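Local coordinates for protein aminopeptidase P; XAA-pro aminopeptidase (Streptococcus thermophilus, PDB 3IL0) that is the N-terminal creatinase/prolidase-type domain of a probable metal-dependent aminopeptidase of the M24B family, expected to remove N-terminal residues that precede proline, at residues R51-D56 with F70-S75; L20-V25 with F45-R50; D81-V86 with Q109-G114; I94-Q99 with L117-N122. All blocks are in the same frame, centred on the assembly; numbering follows the deposited sequence.

Contact 1. Residues R51-D56 with F70-S75; sequences RLFLTD and FDIIES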
loop_
_atom_site.group_PDB
_atom_site.type_symbol
_atom_site.label_atom_id
_atom_site.label_comp_id
_atom_site.label_asym_id
_atom_site.label_seq_id
_atom_site.Cartn_x
_atom_site.Cartn_y
_atom_site.Cartn_z
ATOM N N ARG A 51 -3.214 4.495 6.461
ATOM C CA ARG A 51 -3.558 4.047 5.155
ATOM C C ARG A 51 -3.199 5.190 4.248
ATOM O O ARG A 51 -3.760 6.287 4.384
ATOM C CB ARG A 51 -5.041 3.752 5.072
ATOM C CG ARG A 51 -5.513 2.715 6.070
ATOM C CD ARG A 51 -6.867 2.185 5.688
ATOM N NE ARG A 51 -7.377 1.442 6.829
ATOM C CZ ARG A 51 -8.189 1.925 7.763
ATOM N NH1 ARG A 51 -8.677 3.153 7.687
ATOM N NH2 ARG A 51 -8.524 1.147 8.775
ATOM N N LEU A 52 -2.272 4.951 3.322
ATOM C CA LEU A 52 -1.851 5.968 2.398
ATOM C C LEU A 52 -2.303 5.648 0.997
ATOM O O LEU A 52 -2.223 4.502 0.523
ATOM C CB LEU A 52 -0.337 6.094 2.419
ATOM C CG LEU A 52 0.362 6.401 3.739
ATOM C CD1 LEU A 52 1.846 6.619 3.476
ATOM C CD2 LEU A 52 -0.324 7.648 4.476
ATOM N N PHE A 53 -2.759 6.677 0.308
ATOM C CA PHE A 53 -3.096 6.546 -1.105
ATOM C C PHE A 53 -2.241 7.556 -1.824
ATOM O O PHE A 53 -2.304 8.748 -1.508
ATOM C CB PHE A 53 -4.603 6.842 -1.330
ATOM C CG PHE A 53 -5.031 6.750 -2.767
ATOM C CD1 PHE A 53 -5.670 5.608 -3.241
ATOM C CD2 PHE A 53 -4.787 7.802 -3.655
ATOM C CE1 PHE A 53 -6.068 5.518 -4.564
ATOM C CE2 PHE A 53 -5.148 7.710 -4.980
ATOM C CZ PHE A 53 -5.811 6.570 -5.436
ATOM N N LEU A 54 -1.453 7.118 -2.794
ATOM C CA LEU A 54 -0.503 8.028 -3.394
ATOM C C LEU A 54 -0.769 8.167 -4.880
ATOM O O LEU A 54 -0.776 7.176 -5.615
ATOM C CB LEU A 54 0.961 7.583 -3.102
ATOM C CG LEU A 54 1.370 7.399 -1.622
ATOM C CD1 LEU A 54 1.458 5.946 -1.248
ATOM C CD2 LEU A 54 2.680 8.055 -1.337
ATOM N N THR A 55 -0.954 9.411 -5.318
ATOM C CA THR A 55 -1.115 9.701 -6.740
ATOM C C THR A 55 -0.548 11.086 -7.178
ATOM O O THR A 55 -0.152 11.916 -6.354
ATOM C CB THR A 55 -2.592 9.535 -7.121
ATOM O OG1 THR A 55 -2.719 9.553 -8.540
ATOM C CG2 THR A 55 -3.438 10.618 -6.487
ATOM N N ASP A 56 -0.481 11.287 -8.493
ATOM C CA ASP A 56 -0.063 12.570 -9.116
ATOM C C ASP A 56 -1.101 13.711 -9.004
ATOM O O ASP A 56 -2.220 13.529 -8.470
ATOM C CB ASP A 56 0.265 12.359 -10.597
ATOM C CG ASP A 56 -0.952 11.914 -11.397
ATOM O OD1 ASP A 56 -2.078 12.417 -11.128
ATOM O OD2 ASP A 56 -0.779 11.044 -12.295
ATOM N N PHE A 70 -8.540 6.932 3.852
ATOM C CA PHE A 70 -7.202 6.970 3.304
ATOM C C PHE A 70 -6.692 8.366 3.281
ATOM O O PHE A 70 -7.342 9.312 2.834
ATOM C CB PHE A 70 -7.165 6.453 1.878
ATOM C CG PHE A 70 -6.944 4.990 1.795
ATOM C CD1 PHE A 70 -5.761 4.486 1.315
ATOM C CD2 PHE A 70 -7.912 4.108 2.232
ATOM C CE1 PHE A 70 -5.553 3.132 1.250
ATOM C CE2 PHE A 70 -7.698 2.721 2.160
ATOM C CZ PHE A 70 -6.518 2.247 1.670
ATOM N N ASP A 71 -5.477 8.466 3.743
ATOM C CA ASP A 71 -4.811 9.688 3.803
ATOM C C ASP A 71 -4.195 9.858 2.430
ATOM O O ASP A 71 -3.310 9.102 2.077
ATOM C CB ASP A 71 -3.802 9.548 4.910
ATOM C CG ASP A 71 -3.087 10.764 5.125
ATOM O OD1 ASP A 71 -2.645 11.309 4.097
ATOM O OD2 ASP A 71 -3.001 11.185 6.293
ATOM N N ILE A 72 -4.712 10.798 1.645
ATOM C CA ILE A 72 -4.306 10.997 0.228
ATOM C C ILE A 72 -3.016 11.824 0.174
ATOM O O ILE A 72 -2.924 12.860 0.831
ATOM C CB ILE A 72 -5.385 11.747 -0.635
ATOM C CG1 ILE A 72 -6.827 11.357 -0.257
ATOM C CG2 ILE A 72 -5.135 11.556 -2.132
ATOM C CD1 ILE A 72 -7.208 9.911 -0.386
ATOM N N ILE A 73 -2.022 11.367 -0.594
ATOM C CA ILE A 73 -0.725 12.028 -0.690
ATOM C C ILE A 73 -0.476 12.363 -2.144
ATOM O O ILE A 73 -0.417 11.489 -3.020
ATOM C CB ILE A 73 0.465 11.161 -0.153
ATOM C CG1 ILE A 73 0.162 10.536 1.214
ATOM C CG2 ILE A 73 1.721 11.988 -0.064
ATOM C CD1 ILE A 73 -0.081 11.509 2.346
ATOM N N GLU A 74 -0.321 13.648 -2.411
ATOM C CA GLU A 74 0.048 14.079 -3.759
ATOM C C GLU A 74 1.505 13.730 -3.921
ATOM O O GLU A 74 2.326 14.099 -3.090
ATOM C CB GLU A 74 -0.204 15.582 -3.961
ATOM C CG GLU A 74 -0.280 15.996 -5.460
ATOM C CD GLU A 74 -0.908 17.392 -5.702
ATOM O OE1 GLU A 74 -1.453 18.005 -4.741
ATOM O OE2 GLU A 74 -0.858 17.863 -6.866
ATOM N N SER A 75 1.825 12.967 -4.953
ATOM C CA SER A 75 3.188 12.481 -5.100
ATOM C C SER A 75 3.475 12.046 -6.525
ATOM O O SER A 75 2.654 11.418 -7.165
ATOM C CB SER A 75 3.426 11.301 -4.134
ATOM O OG SER A 75 4.593 10.568 -4.494
#
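Arg51 lies across Phe70 at the start of two parallel strands, and this is the tightly packed end of the contact. The arginine CB sits over the middle of the Phe70 ring, 3.7 Å from its centroid and 4° off the normal, a CH-pi contact. Its chain then runs extended at about a right angle to the Phe70 side chain, with CD 3.7 Å from Phe70 CE2, and NH1 goes on to the carbonyl of Gly69. The ring edge meets the backbone oxygen of Leu52, while Phe53 CB lies 3.7 Å from Phe70 CD1. With CG anti to the backbone N (chi1 179°), the Phe53 ring is carried away from strand 71-74, and its CD2 brushes Ile72 CG2. Five backbone bonds join the strands, from Asp71 N to Arg51 O through to Ser75 N to Thr55 O. On the face of Leu52 and Leu54, the Leu54 and Ile73 side chains run alongside each other, with Leu54 CD2 4.0 Å from Ile73 CB. The outer side is looser: the carboxylates of Asp71 and Glu74 are exposed on the outermost strand, and Glu74 CG comes only within 4.2 Å of Thr55 O. The pair belongs to a beta-alpha-beta unit whose crossover is helix 60-66; helix 78-88 packs on Leu52 and Leu54, helix 28-35 on Phe53 and Phe70, and strand 42-47 flanks strand 51-55.

Contact 2. Residues L20-V25 with F45-R50; sequences LDALLV and FITKNR
A water molecule bridges the backbones of Asp21 and Lys48 where the antiparallel strands 22-25 and 42-47 come apart: it donates to Asp21 O and accepts from Lys48 N, both at 2.5 Å. These are central strands of the mixed sheet of the creatinase/prolidase N-terminal domain. Their one hydrogen-bonded pair here is Leu23 with Ile46, where Leu23 N reaches Ile46 O at 3.0 Å and Ile46 N returns to Leu23 O at 3.2 Å. On the face of Ala22 and Leu24, chi1 of -174° turns the Phe45 ring away from its own amide and over the neighbouring strand. The far end of its ring lies against the Ala22 methyl, and CD1 meets Leu24 CD1 at 4.2 Å, the two side chains crossing at about a right angle. Helix 78-88 packs on this face through Ile82 and Val86, whereas Phe11 of helix 7-18 touches Leu23 and Ile46 on the other. Beyond the water, Lys48 bends at its last torsion (chi4 83°) and brings NZ to Leu20 O at 2.9 Å, above the carbonyl plane. The same ammonium forms a long salt bridge with Asp21 OD1, while OD2 accepts from the backbone N of Glu92 and Thr93. The chain turns back after Thr47 in an ST motif, with Thr47 OG1 gripped by two backbone amides, Asn49 N at 3.0 Å and Arg50 N at 2.6 Å.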
loop_
_atom_site.group_PDB
_atom_site.type_symbol
_atom_site.label_atom_id
_atom_site.label_comp_id
_atom_site.label_asym_id
_atom_site.label_seq_id
_atom_site.Cartn_x
_atom_site.Cartn_y
_atom_site.Cartn_z
ATOM N N LEU A 20 3.838 -8.311 9.495
ATOM C CA LEU A 20 4.222 -7.166 8.680
ATOM C C LEU A 20 3.869 -5.858 9.392
ATOM O O LEU A 20 2.793 -5.736 9.953
ATOM C CB LEU A 20 3.441 -7.214 7.365
ATOM C CG LEU A 20 3.714 -8.359 6.351
ATOM C CD1 LEU A 20 2.678 -8.222 5.201
ATOM C CD2 LEU A 20 5.147 -8.350 5.834
ATOM N N ASP A 21 4.779 -4.886 9.376
ATOM C CA ASP A 21 4.424 -3.505 9.768
ATOM C C ASP A 21 3.665 -2.752 8.684
ATOM O O ASP A 21 2.980 -1.731 8.964
ATOM C CB ASP A 21 5.682 -2.733 10.059
ATOM C CG ASP A 21 6.440 -3.321 11.216
ATOM O OD1 ASP A 21 5.752 -3.745 12.164
ATOM O OD2 ASP A 21 7.673 -3.461 11.153
ATOM N N ALA A 22 3.812 -3.222 7.439
ATOM C CA ALA A 22 3.229 -2.557 6.276
ATOM C C ALA A 22 3.122 -3.502 5.053
ATOM O O ALA A 22 3.800 -4.506 4.970
ATOM C CB ALA A 22 4.114 -1.328 5.943
ATOM N N LEU A 23 2.255 -3.142 4.128
ATOM C CA LEU A 23 2.140 -3.780 2.855
ATOM C C LEU A 23 2.035 -2.721 1.787
ATOM O O LEU A 23 1.210 -1.792 1.860
ATOM C CB LEU A 23 0.932 -4.702 2.790
ATOM C CG LEU A 23 0.884 -5.641 1.569
ATOM C CD1 LEU A 23 2.032 -6.699 1.558
ATOM C CD2 LEU A 23 -0.472 -6.264 1.494
ATOM N N LEU A 24 2.906 -2.838 0.807
ATOM C CA LEU A 24 2.816 -2.051 -0.363
ATOM C C LEU A 24 1.829 -2.804 -1.297
ATOM O O LEU A 24 2.016 -3.980 -1.573
ATOM C CB LEU A 24 4.209 -1.983 -0.958
ATOM C CG LEU A 24 4.344 -1.310 -2.312
ATOM C CD1 LEU A 24 4.281 0.179 -2.044
ATOM C CD2 LEU A 24 5.645 -1.694 -3.069
ATOM N N VAL A 25 0.824 -2.092 -1.799
ATOM C CA VAL A 25 -0.194 -2.609 -2.702
ATOM C C VAL A 25 -0.127 -1.831 -4.024
ATOM O O VAL A 25 -0.364 -0.641 -4.057
ATOM C CB VAL A 25 -1.617 -2.467 -2.070
ATOM C CG1 VAL A 25 -2.665 -2.996 -2.997
ATOM C CG2 VAL A 25 -1.650 -3.167 -0.695
ATOM N N PHE A 45 -0.269 2.126 0.543
ATOM C CA PHE A 45 0.662 1.668 1.506
ATOM C C PHE A 45 -0.078 1.693 2.838
ATOM O O PHE A 45 -0.372 2.763 3.336
ATOM C CB PHE A 45 1.911 2.571 1.523
ATOM C CG PHE A 45 3.022 2.068 2.428
ATOM C CD1 PHE A 45 3.827 1.037 2.032
ATOM C CD2 PHE A 45 3.233 2.622 3.667
ATOM C CE1 PHE A 45 4.846 0.565 2.858
ATOM C CE2 PHE A 45 4.275 2.165 4.537
ATOM C CZ PHE A 45 5.080 1.147 4.118
ATOM N N ILE A 46 -0.339 0.519 3.415
ATOM C CA ILE A 46 -1.113 0.347 4.654
ATOM C C ILE A 46 -0.210 -0.223 5.760
ATOM O O ILE A 46 0.526 -1.214 5.551
ATOM C CB ILE A 46 -2.390 -0.566 4.448
ATOM C CG1 ILE A 46 -3.331 0.075 3.429
ATOM C CG2 ILE A 46 -3.202 -0.782 5.769
ATOM C CD1 ILE A 46 -4.543 -0.805 3.073
ATOM N N THR A 47 -0.270 0.438 6.923
ATOM C CA THR A 47 0.381 -0.011 8.159
ATOM C C THR A 47 -0.702 -0.350 9.269
ATOM O O THR A 47 -1.913 -0.187 9.058
ATOM C CB THR A 47 1.343 1.116 8.650
ATOM O OG1 THR A 47 0.581 2.142 9.298
ATOM C CG2 THR A 47 2.086 1.737 7.419
ATOM N N LYS A 48 -0.258 -0.812 10.431
ATOM C CA LYS A 48 -1.168 -0.978 11.534
ATOM C C LYS A 48 -1.842 0.340 11.903
ATOM O O LYS A 48 -2.961 0.306 12.398
ATOM C CB LYS A 48 -0.467 -1.581 12.713
ATOM C CG LYS A 48 -0.298 -3.089 12.486
ATOM C CD LYS A 48 0.305 -3.792 13.653
ATOM C CE LYS A 48 0.905 -5.127 13.234
ATOM N NZ LYS A 48 2.262 -4.839 12.688
ATOM N N ASN A 49 -1.195 1.485 11.610
ATOM C CA ASN A 49 -1.767 2.743 11.918
ATOM C C ASN A 49 -2.142 3.669 10.812
ATOM O O ASN A 49 -2.924 4.514 11.098
ATOM C CB ASN A 49 -0.949 3.394 13.002
ATOM C CG ASN A 49 -1.095 2.613 14.292
ATOM O OD1 ASN A 49 -2.256 2.333 14.712
ATOM N ND2 ASN A 49 -0.002 2.137 14.847
ATOM N N ARG A 50 -1.644 3.532 9.575
ATOM C CA ARG A 50 -2.069 4.449 8.518
ATOM C C ARG A 50 -2.560 3.730 7.306
ATOM O O ARG A 50 -2.321 2.540 7.104
ATOM C CB ARG A 50 -0.937 5.359 8.043
ATOM C CG ARG A 50 0.068 5.750 9.062
ATOM C CD ARG A 50 0.966 6.860 8.467
ATOM N NE ARG A 50 1.919 7.326 9.461
ATOM C CZ ARG A 50 1.860 8.465 10.143
ATOM N NH1 ARG A 50 0.887 9.303 9.983
ATOM N NH2 ARG A 50 2.782 8.752 11.050
HETATM O O HOH W 1 2.189 -0.778 11.137
#

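Contact 3. Residues D81-V86 with Q109-G114; sequences DIVKFV and QAIFEG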
loop_
_atom_site.group_PDB
_atom_site.type_symbol
_atom_site.label_atom_id
_atom_site.label_comp_id
_atom_site.label_asym_id
_atom_site.label_seq_id
_atom_site.Cartn_x
_atom_site.Cartn_y
_atom_site.Cartn_z
ATOM N N ASP A 81 8.148 8.816 -1.325
ATOM C CA ASP A 81 7.309 9.353 -0.259
ATOM C C ASP A 81 7.005 8.336 0.844
ATOM O O ASP A 81 6.933 8.734 2.001
ATOM C CB ASP A 81 6.015 9.978 -0.829
ATOM C CG ASP A 81 6.302 11.268 -1.621
ATOM O OD1 ASP A 81 6.972 12.150 -1.011
ATOM O OD2 ASP A 81 5.932 11.375 -2.821
ATOM N N ILE A 82 6.849 7.050 0.500
ATOM C CA ILE A 82 6.569 6.010 1.509
ATOM C C ILE A 82 7.727 5.857 2.538
ATOM O O ILE A 82 7.507 5.604 3.730
ATOM C CB ILE A 82 6.314 4.655 0.850
ATOM C CG1 ILE A 82 4.952 4.665 0.140
ATOM C CG2 ILE A 82 6.333 3.507 1.872
ATOM C CD1 ILE A 82 4.759 3.477 -0.813
ATOM N N VAL A 83 8.954 5.972 2.022
ATOM C CA VAL A 83 10.206 5.911 2.787
ATOM C C VAL A 83 10.182 6.904 3.986
ATOM O O VAL A 83 10.536 6.548 5.099
ATOM C CB VAL A 83 11.497 6.229 1.839
ATOM C CG1 VAL A 83 12.756 6.362 2.595
ATOM C CG2 VAL A 83 11.667 5.157 0.867
ATOM N N LYS A 84 9.736 8.123 3.781
ATOM C CA LYS A 84 9.591 9.030 4.913
ATOM C C LYS A 84 8.728 8.448 6.040
ATOM O O LYS A 84 9.064 8.550 7.208
ATOM C CB LYS A 84 8.891 10.308 4.487
ATOM C CG LYS A 84 9.650 11.205 3.638
ATOM C CD LYS A 84 8.832 12.469 3.470
ATOM C CE LYS A 84 7.843 12.383 2.374
ATOM N NZ LYS A 84 8.573 12.767 1.091
ATOM N N PHE A 85 7.581 7.897 5.672
ATOM C CA PHE A 85 6.689 7.294 6.615
ATOM C C PHE A 85 7.337 6.181 7.386
ATOM O O PHE A 85 7.213 6.098 8.624
ATOM C CB PHE A 85 5.393 6.835 5.917
ATOM C CG PHE A 85 4.490 8.009 5.557
ATOM C CD1 PHE A 85 3.536 8.487 6.467
ATOM C CD2 PHE A 85 4.693 8.715 4.379
ATOM C CE1 PHE A 85 2.784 9.643 6.178
ATOM C CE2 PHE A 85 3.903 9.838 4.071
ATOM C CZ PHE A 85 2.955 10.304 4.971
ATOM N N VAL A 86 8.008 5.308 6.663
ATOM C CA VAL A 86 8.643 4.146 7.274
ATOM C C VAL A 86 9.679 4.551 8.348
ATOM O O VAL A 86 9.748 3.973 9.418
ATOM C CB VAL A 86 9.299 3.247 6.169
ATOM C CG1 VAL A 86 10.347 2.358 6.753
ATOM C CG2 VAL A 86 8.160 2.398 5.436
ATOM N N GLN A 109 14.628 -2.863 -3.226
ATOM C CA GLN A 109 15.826 -3.115 -2.413
ATOM C C GLN A 109 16.674 -1.845 -2.297
ATOM O O GLN A 109 17.218 -1.580 -1.233
ATOM C CB GLN A 109 16.702 -4.201 -2.968
ATOM C CG GLN A 109 16.339 -5.597 -2.537
ATOM C CD GLN A 109 17.331 -6.629 -3.099
ATOM O OE1 GLN A 109 17.711 -7.551 -2.404
ATOM N NE2 GLN A 109 17.749 -6.465 -4.357
ATOM N N ALA A 110 16.742 -1.045 -3.358
ATOM C CA ALA A 110 17.517 0.187 -3.299
ATOM C C ALA A 110 16.769 1.212 -2.402
ATOM O O ALA A 110 17.302 1.710 -1.391
ATOM C CB ALA A 110 17.796 0.721 -4.719
ATOM N N ILE A 111 15.503 1.471 -2.685
ATOM C CA ILE A 111 14.808 2.481 -1.955
ATOM C C ILE A 111 14.676 2.170 -0.491
ATOM O O ILE A 111 14.660 3.083 0.330
ATOM C CB ILE A 111 13.467 2.682 -2.548
ATOM C CG1 ILE A 111 13.670 3.322 -3.928
ATOM C CG2 ILE A 111 12.626 3.536 -1.631
ATOM C CD1 ILE A 111 12.453 3.581 -4.703
ATOM N N PHE A 112 14.530 0.900 -0.151
ATOM C CA PHE A 112 14.263 0.501 1.202
ATOM C C PHE A 112 15.456 -0.187 1.800
ATOM O O PHE A 112 15.350 -0.941 2.730
ATOM C CB PHE A 112 13.001 -0.368 1.317
ATOM C CG PHE A 112 11.717 0.354 0.974
ATOM C CD1 PHE A 112 11.037 1.097 1.935
ATOM C CD2 PHE A 112 11.191 0.291 -0.285
ATOM C CE1 PHE A 112 9.866 1.784 1.612
ATOM C CE2 PHE A 112 10.056 0.953 -0.607
ATOM C CZ PHE A 112 9.384 1.712 0.343
ATOM N N GLU A 113 16.631 0.152 1.338
ATOM C CA GLU A 113 17.856 -0.466 1.870
ATOM C C GLU A 113 17.884 -0.271 3.382
ATOM O O GLU A 113 17.582 0.800 3.869
ATOM C CB GLU A 113 19.067 0.194 1.219
ATOM C CG GLU A 113 20.202 -0.728 0.954
ATOM C CD GLU A 113 21.314 -0.049 0.144
ATOM O OE1 GLU A 113 21.596 -0.495 -1.023
ATOM O OE2 GLU A 113 21.897 0.941 0.679
ATOM N N GLY A 114 18.172 -1.319 4.131
ATOM C CA GLY A 114 18.170 -1.249 5.589
ATOM C C GLY A 114 16.908 -1.710 6.276
ATOM O O GLY A 114 16.891 -1.815 7.512
#
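Val83 and Phe112 have the nearest CA atoms of the two segments, 6.9 Å apart, and no hydrogen bond joins the two. Residues 81-86 are helical throughout, part of helix 78-88, whereas 109-114 contain the last turn of helix 102-111 and the loop that follows. Phe112 is the first residue to leave the helical conformation, and Glu113 N still bonds back to Ala110 O.

The side-chain contact is apolar and centres on the Phe112 ring. Its CG is anti to the carbonyl carbon (chi1 -66°), and the far end of the ring reaches across to helix 78-88. Val83 CG2 lies over one face, 4.3 Å from the ring centroid and 25° off the normal, a CH-pi contact. At the ring edge, near its plane, Ile82 CG2 approaches CZ at 3.9 Å, and Val86 CG2 meets CE1 at 4.2 Å. One turn of helix thus touches the ring through three methyl groups. Helices 78-88 and 102-111 are consecutive helices of this alpha/beta domain, with strand 93-97 between them in the chain, and helix 102-111 is the crossover of the beta-alpha-beta unit of strands 93-97 and 116-120. Ile94 of strand 93-97 touches both Val86 and Phe112, so the ring sits where two helical elements and the sheet converge. Ile82 also reaches Thr43 of strand 42-47, and Val86 touches Tyr115. Farther round helix 78-88, away from Phe112, Lys84 NZ forms a salt bridge with Asp81 OD1 at 2.7 Å, the oxygen offering its anti lone pair.

Contact 4. Residues I94-Q99 with L117-N122; sequences IGFDNQ and LSPQTN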
loop_
_atom_site.group_PDB
_atom_site.type_symbol
_atom_site.label_atom_id
_atom_site.label_comp_id
_atom_site.label_asym_id
_atom_site.label_seq_id
_atom_site.Cartn_x
_atom_site.Cartn_y
_atom_site.Cartn_z
ATOM N N ILE A 94 8.403 -4.560 5.671
ATOM C CA ILE A 94 7.525 -4.087 4.605
ATOM C C ILE A 94 7.193 -5.312 3.714
ATOM O O ILE A 94 8.069 -5.980 3.163
ATOM C CB ILE A 94 8.214 -2.922 3.853
ATOM C CG1 ILE A 94 8.663 -1.857 4.866
ATOM C CG2 ILE A 94 7.301 -2.271 2.842
ATOM C CD1 ILE A 94 9.500 -0.714 4.219
ATOM N N GLY A 95 5.925 -5.672 3.678
ATOM C CA GLY A 95 5.478 -6.707 2.792
ATOM C C GLY A 95 5.309 -6.184 1.387
ATOM O O GLY A 95 4.990 -5.021 1.176
ATOM N N PHE A 96 5.517 -7.036 0.402
ATOM C CA PHE A 96 5.168 -6.665 -1.009
ATOM C C PHE A 96 4.652 -7.913 -1.710
ATOM O O PHE A 96 4.920 -8.997 -1.272
ATOM C CB PHE A 96 6.365 -6.097 -1.756
ATOM C CG PHE A 96 7.496 -7.118 -1.947
ATOM C CD1 PHE A 96 7.582 -7.819 -3.103
ATOM C CD2 PHE A 96 8.451 -7.344 -0.928
ATOM C CE1 PHE A 96 8.577 -8.805 -3.283
ATOM C CE2 PHE A 96 9.410 -8.282 -1.063
ATOM C CZ PHE A 96 9.505 -9.025 -2.276
ATOM N N ASP A 97 3.915 -7.733 -2.787
ATOM C CA ASP A 97 3.364 -8.833 -3.544
ATOM C C ASP A 97 4.403 -9.520 -4.453
ATOM O O ASP A 97 5.156 -8.886 -5.188
ATOM C CB ASP A 97 2.185 -8.274 -4.313
ATOM C CG ASP A 97 1.544 -9.250 -5.232
ATOM O OD1 ASP A 97 1.731 -10.503 -5.184
ATOM O OD2 ASP A 97 0.898 -8.687 -6.113
ATOM N N ASN A 98 4.468 -10.830 -4.335
ATOM C CA ASN A 98 5.538 -11.590 -4.969
ATOM C C ASN A 98 5.360 -11.776 -6.462
ATOM O O ASN A 98 6.217 -12.309 -7.113
ATOM C CB ASN A 98 5.828 -12.897 -4.245
ATOM C CG ASN A 98 4.758 -13.930 -4.437
ATOM O OD1 ASN A 98 3.758 -13.715 -5.161
ATOM N ND2 ASN A 98 4.988 -15.122 -3.843
ATOM N N GLN A 99 4.258 -11.272 -6.982
ATOM C CA GLN A 99 4.047 -11.210 -8.391
ATOM C C GLN A 99 4.629 -9.914 -8.959
ATOM O O GLN A 99 4.577 -9.720 -10.165
ATOM C CB GLN A 99 2.544 -11.309 -8.698
ATOM C CG GLN A 99 1.933 -12.634 -8.235
ATOM C CD GLN A 99 2.634 -13.863 -8.840
ATOM O OE1 GLN A 99 2.939 -14.830 -8.133
ATOM N NE2 GLN A 99 2.897 -13.825 -10.147
ATOM N N LEU A 117 12.355 -6.457 3.499
ATOM C CA LEU A 117 11.304 -6.675 2.509
ATOM C C LEU A 117 10.823 -8.117 2.610
ATOM O O LEU A 117 11.615 -9.072 2.606
ATOM C CB LEU A 117 11.815 -6.369 1.093
ATOM C CG LEU A 117 12.174 -4.894 0.831
ATOM C CD1 LEU A 117 12.822 -4.729 -0.551
ATOM C CD2 LEU A 117 10.983 -4.050 0.909
ATOM N N SER A 118 9.520 -8.285 2.693
ATOM C CA SER A 118 8.935 -9.596 2.962
ATOM C C SER A 118 7.950 -9.984 1.835
ATOM O O SER A 118 6.886 -9.410 1.716
ATOM C CB SER A 118 8.196 -9.528 4.296
ATOM O OG SER A 118 7.192 -10.527 4.347
ATOM N N PRO A 119 8.334 -10.930 0.990
ATOM C CA PRO A 119 7.442 -11.255 -0.108
ATOM C C PRO A 119 6.183 -11.956 0.383
ATOM O O PRO A 119 6.257 -12.823 1.240
ATOM C CB PRO A 119 8.280 -12.180 -0.971
ATOM C CG PRO A 119 9.285 -12.726 -0.027
ATOM C CD PRO A 119 9.612 -11.608 0.880
ATOM N N GLN A 120 5.052 -11.617 -0.187
ATOM C CA GLN A 120 3.758 -12.181 0.219
ATOM C C GLN A 120 3.108 -12.968 -0.914
ATOM O O GLN A 120 3.155 -12.559 -2.056
ATOM C CB GLN A 120 2.840 -11.012 0.672
ATOM C CG GLN A 120 3.375 -10.244 1.877
ATOM C CD GLN A 120 3.366 -11.123 3.096
ATOM O OE1 GLN A 120 4.400 -11.401 3.717
ATOM N NE2 GLN A 120 2.208 -11.626 3.403
ATOM N N THR A 121 2.520 -14.120 -0.603
ATOM C CA THR A 121 1.737 -14.879 -1.575
ATOM C C THR A 121 0.247 -14.675 -1.394
ATOM O O THR A 121 -0.301 -15.044 -0.364
ATOM C CB THR A 121 1.977 -16.363 -1.422
ATOM O OG1 THR A 121 3.387 -16.587 -1.529
ATOM C CG2 THR A 121 1.257 -17.133 -2.500
ATOM N N ASN A 122 -0.411 -14.130 -2.413
ATOM C CA ASN A 122 -1.853 -13.954 -2.402
ATOM C C ASN A 122 -2.439 -13.251 -1.174
ATOM O O ASN A 122 -3.531 -13.587 -0.754
ATOM C CB ASN A 122 -2.502 -15.331 -2.528
ATOM C CG ASN A 122 -2.295 -15.958 -3.874
ATOM O OD1 ASN A 122 -1.895 -15.307 -4.857
ATOM N ND2 ASN A 122 -2.575 -17.251 -3.940
HETATM O O HOH W 2 1.430 -12.903 -4.516
#
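Phe96 lays its ring against Leu117 and Pro119 at the apolar centre of two parallel strands. Its CG stands between the backbone N and the carbonyl carbon (chi1 65°), which swings the ring over the neighbouring strand. Pro119 CA sits over one face toward the rim, 3.9 Å from the centroid, a CH-pi contact; Pro119 CB is 3.6 Å from CZ, and Leu117 CB is 3.8 Å from CE2. On the same face of the sheet, Leu117 CD2 leans on Ile94 CB. Ser118 N to Ile94 O, Phe96 N to Ser118 O and Gln120 N to Phe96 O tie the backbones. Gly95 lies opposite Ser118, and Gln120 CG comes to 4.2 Å from Gly95 CA. Just past the end of strand 93-97, Asn98 N donates to Gln120 O at 3.1 Å, in the carbonyl plane. Asp97 OD1 accepts from Gln99 N in an Asx turn, and a water links the same oxygen to Asn122 N. The strands form a beta-alpha-beta unit with helix 102-111, whose Leu108 touches both Phe96 and Leu117; strand 116-120 is outermost in the sheet, and strand 22-25 borders strand 93-97 on its other side.

Contacts 1, 2 and 4 are the first, third and fifth of the five strand pairings of one mixed sheet, with strands ordered 71-74, 51-55, 42-47, 22-25, 93-97, 116-120. Contacts 1 and 4 form its two ends, their centres 21 Å apart on opposite sides of the chain's centre; contact 2 lies between, 13 Å from contact 1 and 12 Å from contact 4. Contact 3 lies off the sheet, with helix 78-88 touching all three through Leu54, Phe45 and Ile94. Along the chain contact 2 closes first, then contact 1, while contacts 3 and 4 interlock, their segments alternating. Together they unite two beta-alpha-beta units and the central antiparallel strands into a single N-terminal domain.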